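Local coordinates for protein putative enoyl-CoA hydratase/isomerase (Mycobacterium abscessus, PDB 3RSI) that probably acts as a hydro-lyase of the enoyl-CoA hydratase/isomerase family in lipid metabolism, at residues G149-L154 and E165-G170. Residues are numbered along the deposited sequence; the frame is centred on the assembly and turned at random.
Sequences GSMVRL and EMILTG
Ile-167 reaches across to Ser-150, Met-151 and Leu-154 in a helical hairpin of the crotonase fold, formed by helices 150-157 and 160-169. The two short helical segments run nearly antiparallel, at 158°, with their axes 11.0 Å apart, and apolar tips fill the gap between them. From CB of Ile-167 the side chain forks. CG2 faces Met-151, 4.4 Å from its CG, while CG1, set beside the backbone N by a chi1 of -66°, passes 4.2 Å from Leu-154 CD2. The extended chain drives the terminal methyl CD1 against the first helix, where it rests 3.8 Å from Ser-150 O, a carbonyl already engaged by Leu-154 N. CD1 also lies 4.2 Å from Met-151 CG and 4.1 Å from Leu-154 CD2. The Leu-154 and Ile-167 side chains lie alongside, tips pointing opposite ways, while Met-166 runs crosswise to Leu-154. Ser-150 turns its hydroxyl to Glu-119 and Gln-122, tying the first helix to helix 116-121 and beyond. Ile-219 and Thr-238 of a second subunit pack on Ile-167 and Met-151, at the subunit interface. With CG anti to its carbonyl carbon (chi1 -75°) and chi2 extended, Met-166 brings SD to 4.0 Å from Leu-154 CD2.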
ATOM      1  N   GLY B 149      -9.178  12.774  -8.815  1.00 11.99           N
ATOM      2  CA  GLY B 149      -8.803  12.042  -7.607  1.00 11.56           C
ATOM      3  C   GLY B 149      -7.639  11.068  -7.716  1.00 11.31           C
ATOM      4  O   GLY B 149      -7.124  10.631  -6.685  1.00 10.85           O
ATOM      5  N   SER B 150      -7.229  10.723  -8.944  1.00 11.10           N
ATOM      6  CA  SER B 150      -6.231   9.650  -9.159  1.00 11.14           C
ATOM      7  C   SER B 150      -4.858   9.997  -8.607  1.00 10.59           C
ATOM      8  O   SER B 150      -4.148   9.121  -8.091  1.00  9.90           O
ATOM      9  CB  SER B 150      -6.098   9.275 -10.633  1.00 11.27           C
ATOM     10  OG  SER B 150      -7.304   8.689 -11.133  1.00 13.36           O
ATOM     11  N   MET B 151      -4.493  11.269  -8.697  1.00 10.29           N
ATOM     12  CA  MET B 151      -3.163  11.688  -8.255  1.00 10.25           C
ATOM     13  C   MET B 151      -3.058  11.677  -6.731  1.00  9.81           C
ATOM     14  O   MET B 151      -2.029  11.327  -6.198  1.00  9.90           O
ATOM     15  CB  MET B 151      -2.793  13.035  -8.868  1.00 10.38           C
ATOM     16  CG  MET B 151      -2.670  12.934 -10.398  1.00 11.87           C
ATOM     17  SD  MET B 151      -2.242  14.453 -11.262  1.00 14.52           S
ATOM     18  CE  MET B 151      -3.805  15.312 -11.193  1.00 14.88           C
ATOM     19  N   VAL B 152      -4.148  12.001  -6.047  1.00  9.82           N
ATOM     20  CA  VAL B 152      -4.270  11.815  -4.586  1.00  9.19           C
ATOM     21  C   VAL B 152      -4.321  10.322  -4.208  1.00  9.29           C
ATOM     22  O   VAL B 152      -3.551   9.862  -3.354  1.00  8.74           O
ATOM     23  CB  VAL B 152      -5.548  12.500  -4.076  1.00  9.52           C
ATOM     24  CG1 VAL B 152      -5.865  12.123  -2.619  1.00  8.73           C
ATOM     25  CG2 VAL B 152      -5.445  14.034  -4.237  1.00  9.36           C
ATOM     26  N   ARG B 153      -5.184   9.568  -4.894  1.00  8.55           N
ATOM     27  CA  ARG B 153      -5.642   8.264  -4.412  1.00  8.97           C
ATOM     28  C   ARG B 153      -4.852   7.051  -4.866  1.00  9.10           C
ATOM     29  O   ARG B 153      -4.702   6.116  -4.098  1.00  8.90           O
ATOM     30  CB  ARG B 153      -7.097   8.020  -4.801  1.00  9.01           C
ATOM     31  CG  ARG B 153      -8.068   8.908  -4.093  1.00  9.00           C
ATOM     32  CD  ARG B 153      -9.338   9.018  -4.881  1.00 10.76           C
ATOM     33  NE  ARG B 153     -10.348   9.777  -4.171  1.00  9.24           N
ATOM     34  CZ  ARG B 153     -11.493  10.161  -4.710  1.00 12.62           C
ATOM     35  NH1 ARG B 153     -11.748   9.889  -5.979  1.00 13.86           N
ATOM     36  NH2 ARG B 153     -12.375  10.841  -3.985  1.00 14.22           N
ATOM     37  N   LEU B 154      -4.397   7.038  -6.113  1.00  9.50           N
ATOM     38  CA  LEU B 154      -3.958   5.779  -6.735  1.00  9.11           C
ATOM     39  C   LEU B 154      -2.814   5.151  -5.962  1.00  9.60           C
ATOM     40  O   LEU B 154      -2.865   3.942  -5.651  1.00  9.42           O
ATOM     41  CB  LEU B 154      -3.565   5.970  -8.194  1.00  9.39           C
ATOM     42  CG  LEU B 154      -3.333   4.677  -8.993  1.00  7.92           C
ATOM     43  CD1 LEU B 154      -4.584   3.750  -8.899  1.00  5.08           C
ATOM     44  CD2 LEU B 154      -3.001   4.978 -10.478  1.00  5.32           C
ATOM     45  N   GLU B 165       3.856   5.006 -12.489  1.00 11.40           N
ATOM     46  CA  GLU B 165       4.040   4.575 -13.855  1.00 11.73           C
ATOM     47  C   GLU B 165       2.768   4.774 -14.677  1.00 11.59           C
ATOM     48  O   GLU B 165       2.827   5.306 -15.784  1.00 12.84           O
ATOM     49  CB  GLU B 165       4.480   3.112 -13.921  1.00 11.82           C
ATOM     50  CG  GLU B 165       4.697   2.637 -15.341  1.00 12.65           C
ATOM     51  CD  GLU B 165       5.325   1.285 -15.444  1.00 13.57           C
ATOM     52  OE1 GLU B 165       5.555   0.630 -14.399  1.00 14.66           O
ATOM     53  OE2 GLU B 165       5.566   0.868 -16.592  1.00 13.60           O
ATOM     54  N   MET B 166       1.630   4.350 -14.146  1.00 10.61           N
ATOM     55  CA  MET B 166       0.351   4.499 -14.853  1.00 10.85           C
ATOM     56  C   MET B 166       0.066   5.954 -15.239  1.00 11.28           C
ATOM     57  O   MET B 166      -0.316   6.257 -16.389  1.00 12.08           O
ATOM     58  CB  MET B 166      -0.816   3.954 -14.000  1.00 10.29           C
ATOM     59  CG  MET B 166      -0.904   2.458 -13.934  1.00 10.01           C
ATOM     60  SD  MET B 166      -2.290   1.878 -12.914  1.00 11.99           S
ATOM     61  CE  MET B 166      -3.661   2.234 -14.036  1.00 10.25           C
ATOM     62  N   ILE B 167       0.277   6.855 -14.292  1.00 10.86           N
ATOM     63  CA  ILE B 167      -0.074   8.262 -14.474  1.00 11.11           C
ATOM     64  C   ILE B 167       0.921   9.001 -15.348  1.00 11.40           C
ATOM     65  O   ILE B 167       0.522   9.766 -16.216  1.00 11.90           O
ATOM     66  CB  ILE B 167      -0.236   8.971 -13.108  1.00 10.58           C
ATOM     67  CG1 ILE B 167      -1.455   8.361 -12.383  1.00 12.04           C
ATOM     68  CG2 ILE B 167      -0.421  10.484 -13.290  1.00 10.03           C
ATOM     69  CD1 ILE B 167      -1.671   8.873 -10.972  1.00 11.41           C
ATOM     70  N   LEU B 168       2.211   8.764 -15.126  1.00 11.86           N
ATOM     71  CA  LEU B 168       3.240   9.462 -15.890  1.00 12.60           C
ATOM     72  C   LEU B 168       3.437   8.893 -17.310  1.00 12.82           C
ATOM     73  O   LEU B 168       3.785   9.654 -18.201  1.00 13.67           O
ATOM     74  CB  LEU B 168       4.564   9.496 -15.122  1.00 12.09           C
ATOM     75  CG  LEU B 168       4.510  10.090 -13.711  1.00 13.36           C
ATOM     76  CD1 LEU B 168       5.910  10.078 -13.115  1.00 11.59           C
ATOM     77  CD2 LEU B 168       3.884  11.521 -13.671  1.00 13.99           C
ATOM     78  N   THR B 169       3.238   7.588 -17.535  1.00 12.55           N
ATOM     79  CA  THR B 169       3.341   7.035 -18.897  1.00 12.91           C
ATOM     80  C   THR B 169       1.998   7.073 -19.629  1.00 13.60           C
ATOM     81  O   THR B 169       1.945   7.230 -20.851  1.00 14.64           O
ATOM     82  CB  THR B 169       3.880   5.572 -18.926  1.00 13.10           C
ATOM     83  OG1 THR B 169       2.901   4.683 -18.392  1.00 11.78           O
ATOM     84  CG2 THR B 169       5.189   5.438 -18.154  1.00 12.25           C
ATOM     85  N   GLY B 170       0.914   6.919 -18.878  1.00 13.54           N
ATOM     86  CA  GLY B 170      -0.429   6.862 -19.441  1.00 13.66           C
ATOM     87  C   GLY B 170      -0.781   5.504 -20.008  1.00 13.80           C
ATOM     88  O   GLY B 170      -1.835   5.344 -20.649  1.00 14.42           O
TER